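Local coordinates for protein acyl-coenzyme A oxidase acox-1.1 (PDB 5K3H) that catalyses the FAD-dependent desaturation of acyl-CoA side chains by oxygen, the first step of peroxisomal beta-oxidation, producing a (2E)-enoyl-CoA and hydrogen peroxide, at residues Met113-Gln127 / Trp136-Tyr149. Residues are numbered along the deposited sequence; the frame is centred on the assembly and turned at random.
Sequences MALHGVMFIPALNAQ and WLIRALRREIIGTY
Gly147 CA sits over the centre of one face of the Phe120 ring, 3.4 Å from the centroid, a CH-pi contact, while Leu124 CD1 lies over the opposite face, offset toward the rim, and Ile145 CD1 meets the edge. A side chain on Gly147 would run into that ring. The His116 ring is held at both nitrogens, each partner in the ring plane: Gly147 N donates to ND1 (3.1 Å, 161°), and NE2 donates to Ala140 O at 2.9 Å. With CG anti to the backbone N (chi1 -177°), the imidazole reaches from helix 114-127 to the end of helix 130-141, where Ala140 O also accepts from Arg143 N in the Schellman turn, the two donors arriving from opposite faces of the carbonyl. Met113 CE lies over one imidazole face, offset toward the rim, and also touches Arg143 NE. A leucine in place of His116 would probably leave Gly147 N without its acceptor and Ala140 O without one of its two donors, untying the strand from the helix end. Ala140 is a knob among His116, Phe120, Ile121 and Leu124, between helices running nearly antiparallel (154°). Farther along the strand, Met119, bent at chi2 and chi3, lays CE over the Tyr149 ring. Two helices of the N-terminal helical domain thus pack on the first beta-domain strand of the acyl-CoA oxidase fold, which carries Tyr149, one of the residues binding the FAD shared between subunits.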
# COMPACT_ATOMS: atom_id res chain seq x y z
N MET B 113 15.49 10.78 -18.64
CA MET B 113 14.85 10.82 -19.94
C MET B 113 13.65 9.89 -19.99
O MET B 113 13.23 9.49 -21.08
CB MET B 113 15.86 10.50 -21.04
CG MET B 113 16.87 11.60 -21.19
SD MET B 113 18.05 11.32 -22.52
CE MET B 113 16.99 11.24 -23.97
N ALA B 114 13.09 9.57 -18.83
CA ALA B 114 11.94 8.68 -18.75
C ALA B 114 10.75 9.19 -19.56
O ALA B 114 10.08 8.42 -20.25
CB ALA B 114 11.54 8.46 -17.30
N LEU B 115 10.48 10.49 -19.47
CA LEU B 115 9.36 11.09 -20.20
C LEU B 115 9.72 11.42 -21.64
O LEU B 115 8.85 11.49 -22.51
CB LEU B 115 8.86 12.34 -19.47
CG LEU B 115 7.77 12.10 -18.43
CD1 LEU B 115 6.48 11.64 -19.09
CD2 LEU B 115 8.23 11.10 -17.38
N HIS B 116 11.01 11.63 -21.90
CA HIS B 116 11.49 11.95 -23.24
C HIS B 116 10.95 10.97 -24.28
O HIS B 116 10.55 11.37 -25.39
CB HIS B 116 13.01 11.97 -23.24
CG HIS B 116 13.60 12.36 -24.55
ND1 HIS B 116 13.81 13.68 -24.90
CD2 HIS B 116 14.03 11.61 -25.59
CE1 HIS B 116 14.34 13.72 -26.11
NE2 HIS B 116 14.48 12.48 -26.55
N GLY B 117 11.02 9.67 -23.98
CA GLY B 117 10.51 8.65 -24.88
C GLY B 117 9.04 8.32 -24.73
O GLY B 117 8.38 7.93 -25.70
N VAL B 118 8.51 8.44 -23.51
CA VAL B 118 7.14 8.01 -23.23
C VAL B 118 6.14 9.01 -23.79
O VAL B 118 5.12 8.63 -24.37
CB VAL B 118 6.94 7.79 -21.71
CG1 VAL B 118 5.50 7.56 -21.41
CG2 VAL B 118 7.75 6.61 -21.21
N MET B 119 6.40 10.30 -23.63
CA MET B 119 5.44 11.33 -24.02
C MET B 119 5.99 12.33 -25.02
O MET B 119 5.28 12.70 -25.95
CB MET B 119 4.95 12.10 -22.78
CG MET B 119 4.02 11.34 -21.84
SD MET B 119 2.52 10.70 -22.61
CE MET B 119 1.95 12.12 -23.53
N PHE B 120 7.22 12.80 -24.84
CA PHE B 120 7.73 13.89 -25.68
C PHE B 120 7.73 13.48 -27.14
O PHE B 120 7.06 14.10 -27.98
CB PHE B 120 9.14 14.27 -25.22
CG PHE B 120 9.73 15.45 -25.92
CD1 PHE B 120 9.08 16.67 -25.91
CD2 PHE B 120 10.98 15.37 -26.50
CE1 PHE B 120 9.65 17.79 -26.53
CE2 PHE B 120 11.57 16.48 -27.11
CZ PHE B 120 10.90 17.69 -27.12
N ILE B 121 8.47 12.42 -27.47
CA ILE B 121 8.56 11.97 -28.86
C ILE B 121 7.19 11.53 -29.37
O ILE B 121 6.81 11.93 -30.49
CB ILE B 121 9.65 10.92 -29.01
CG1 ILE B 121 11.02 11.60 -29.03
CG2 ILE B 121 9.44 10.06 -30.24
CD1 ILE B 121 12.18 10.69 -28.70
N PRO B 122 6.38 10.76 -28.61
CA PRO B 122 5.03 10.46 -29.12
C PRO B 122 4.20 11.70 -29.43
O PRO B 122 3.47 11.72 -30.43
CB PRO B 122 4.42 9.61 -27.99
CG PRO B 122 5.60 8.88 -27.44
CD PRO B 122 6.73 9.90 -27.47
N ALA B 123 4.31 12.75 -28.62
CA ALA B 123 3.57 13.97 -28.92
C ALA B 123 4.06 14.61 -30.22
O ALA B 123 3.26 15.11 -31.02
CB ALA B 123 3.67 14.94 -27.74
N LEU B 124 5.38 14.60 -30.46
CA LEU B 124 5.91 15.13 -31.72
C LEU B 124 5.42 14.34 -32.93
O LEU B 124 5.08 14.94 -33.96
CB LEU B 124 7.43 15.15 -31.69
CG LEU B 124 8.05 16.21 -30.79
CD1 LEU B 124 9.54 16.03 -30.69
CD2 LEU B 124 7.70 17.56 -31.39
N ASN B 125 5.41 13.01 -32.84
CA ASN B 125 4.85 12.20 -33.91
C ASN B 125 3.40 12.58 -34.19
O ASN B 125 3.00 12.75 -35.34
CB ASN B 125 4.93 10.72 -33.56
CG ASN B 125 6.32 10.16 -33.70
OD1 ASN B 125 7.07 10.55 -34.60
ND2 ASN B 125 6.70 9.26 -32.78
N ALA B 126 2.60 12.72 -33.12
CA ALA B 126 1.15 12.83 -33.24
C ALA B 126 0.67 14.21 -33.65
O ALA B 126 -0.37 14.33 -34.32
CB ALA B 126 0.49 12.44 -31.92
N GLN B 127 1.38 15.27 -33.25
CA GLN B 127 0.86 16.63 -33.34
C GLN B 127 1.73 17.59 -34.15
O GLN B 127 1.21 18.59 -34.66
CB GLN B 127 0.67 17.22 -31.93
CG GLN B 127 -0.10 16.33 -30.94
CD GLN B 127 0.18 16.70 -29.47
OE1 GLN B 127 0.98 17.60 -29.19
NE2 GLN B 127 -0.49 16.01 -28.54
N TRP B 136 12.29 19.26 -34.91
CA TRP B 136 12.33 18.89 -33.49
C TRP B 136 12.41 17.39 -33.22
O TRP B 136 13.13 16.97 -32.31
CB TRP B 136 11.12 19.48 -32.76
CG TRP B 136 11.16 20.98 -32.70
CD1 TRP B 136 12.21 21.75 -32.29
CD2 TRP B 136 10.11 21.88 -33.06
NE1 TRP B 136 11.88 23.08 -32.37
CE2 TRP B 136 10.60 23.19 -32.84
CE3 TRP B 136 8.81 21.72 -33.55
CZ2 TRP B 136 9.83 24.33 -33.09
CZ3 TRP B 136 8.04 22.86 -33.79
CH2 TRP B 136 8.56 24.14 -33.56
N LEU B 137 11.65 16.58 -33.96
CA LEU B 137 11.63 15.15 -33.70
C LEU B 137 12.99 14.51 -33.96
O LEU B 137 13.40 13.60 -33.24
CB LEU B 137 10.55 14.48 -34.56
CG LEU B 137 10.43 12.95 -34.49
CD1 LEU B 137 10.25 12.45 -33.06
CD2 LEU B 137 9.29 12.54 -35.37
N ILE B 138 13.70 14.97 -35.00
CA ILE B 138 15.02 14.43 -35.30
C ILE B 138 15.99 14.70 -34.16
O ILE B 138 16.73 13.81 -33.72
CB ILE B 138 15.55 15.01 -36.63
CG1 ILE B 138 14.65 14.65 -37.81
CG2 ILE B 138 16.99 14.56 -36.86
CD1 ILE B 138 14.39 13.16 -37.99
N ARG B 139 16.01 15.93 -33.65
CA ARG B 139 16.89 16.23 -32.53
C ARG B 139 16.52 15.39 -31.31
O ARG B 139 17.40 14.88 -30.60
CB ARG B 139 16.81 17.72 -32.20
CG ARG B 139 17.31 18.65 -33.28
CD ARG B 139 17.50 20.06 -32.71
NE ARG B 139 18.66 20.20 -31.83
CZ ARG B 139 18.78 21.16 -30.92
NH1 ARG B 139 17.80 22.04 -30.75
NH2 ARG B 139 19.87 21.24 -30.17
N ALA B 140 15.21 15.21 -31.07
CA ALA B 140 14.78 14.40 -29.93
C ALA B 140 15.24 12.96 -30.10
O ALA B 140 15.80 12.37 -29.17
CB ALA B 140 13.27 14.50 -29.76
N LEU B 141 15.02 12.39 -31.29
CA LEU B 141 15.46 11.01 -31.53
C LEU B 141 16.97 10.88 -31.41
O LEU B 141 17.47 9.85 -30.93
CB LEU B 141 14.98 10.53 -32.91
CG LEU B 141 13.49 10.20 -32.99
CD1 LEU B 141 13.05 9.94 -34.43
CD2 LEU B 141 13.15 9.00 -32.11
N ARG B 142 17.72 11.90 -31.81
CA ARG B 142 19.17 11.88 -31.66
C ARG B 142 19.62 12.25 -30.26
O ARG B 142 20.83 12.27 -30.00
CB ARG B 142 19.81 12.84 -32.67
CG ARG B 142 19.71 12.38 -34.12
CD ARG B 142 20.25 13.47 -35.02
NE ARG B 142 21.57 13.87 -34.52
CZ ARG B 142 22.69 13.21 -34.74
NH1 ARG B 142 22.69 12.10 -35.46
NH2 ARG B 142 23.83 13.66 -34.21
N ARG B 143 18.68 12.57 -29.36
CA ARG B 143 18.98 12.92 -27.98
C ARG B 143 19.84 14.18 -27.91
O ARG B 143 20.67 14.31 -27.00
CB ARG B 143 19.62 11.75 -27.22
CG ARG B 143 18.77 10.47 -27.25
CD ARG B 143 19.34 9.31 -26.41
NE ARG B 143 18.27 8.40 -25.95
CZ ARG B 143 18.45 7.12 -25.59
NH1 ARG B 143 19.64 6.57 -25.65
NH2 ARG B 143 17.42 6.38 -25.18
N GLU B 144 19.67 15.09 -28.88
CA GLU B 144 20.32 16.40 -28.82
C GLU B 144 19.67 17.31 -27.80
O GLU B 144 20.31 18.26 -27.33
CB GLU B 144 20.29 17.13 -30.16
CG GLU B 144 20.99 16.42 -31.30
CD GLU B 144 20.93 17.20 -32.60
OE1 GLU B 144 20.83 18.45 -32.57
OE2 GLU B 144 20.91 16.55 -33.67
N ILE B 145 18.41 17.02 -27.47
CA ILE B 145 17.60 17.76 -26.52
C ILE B 145 16.92 16.76 -25.59
O ILE B 145 16.82 15.57 -25.88
CB ILE B 145 16.56 18.65 -27.22
CG1 ILE B 145 15.66 17.82 -28.13
CG2 ILE B 145 17.24 19.76 -27.98
CD1 ILE B 145 14.55 18.63 -28.78
N ILE B 146 16.47 17.26 -24.45
CA ILE B 146 15.73 16.46 -23.49
C ILE B 146 14.38 17.13 -23.30
O ILE B 146 14.31 18.31 -22.92
CB ILE B 146 16.48 16.31 -22.16
CG1 ILE B 146 17.83 15.64 -22.40
CG2 ILE B 146 15.66 15.51 -21.16
CD1 ILE B 146 18.68 15.53 -21.17
N GLY B 147 13.31 16.39 -23.57
CA GLY B 147 11.98 16.94 -23.54
C GLY B 147 11.06 16.12 -22.65
O GLY B 147 11.36 14.99 -22.26
N THR B 148 9.94 16.75 -22.31
CA THR B 148 8.86 16.11 -21.58
C THR B 148 7.56 16.69 -22.11
O THR B 148 7.54 17.49 -23.05
CB THR B 148 9.06 16.32 -20.06
OG1 THR B 148 8.02 15.66 -19.33
CG2 THR B 148 9.07 17.81 -19.72
N TYR B 149 6.45 16.27 -21.51
CA TYR B 149 5.12 16.70 -21.91
C TYR B 149 4.48 17.35 -20.69
O TYR B 149 4.40 16.74 -19.62
CB TYR B 149 4.31 15.50 -22.41
CG TYR B 149 2.98 15.83 -23.02
CD1 TYR B 149 2.90 16.15 -24.36
CD2 TYR B 149 1.82 15.81 -22.28
CE1 TYR B 149 1.69 16.45 -24.95
CE2 TYR B 149 0.59 16.12 -22.88
CZ TYR B 149 0.55 16.44 -24.22
OH TYR B 149 -0.64 16.75 -24.83
O HOH W 1 12.41 13.29 -20.37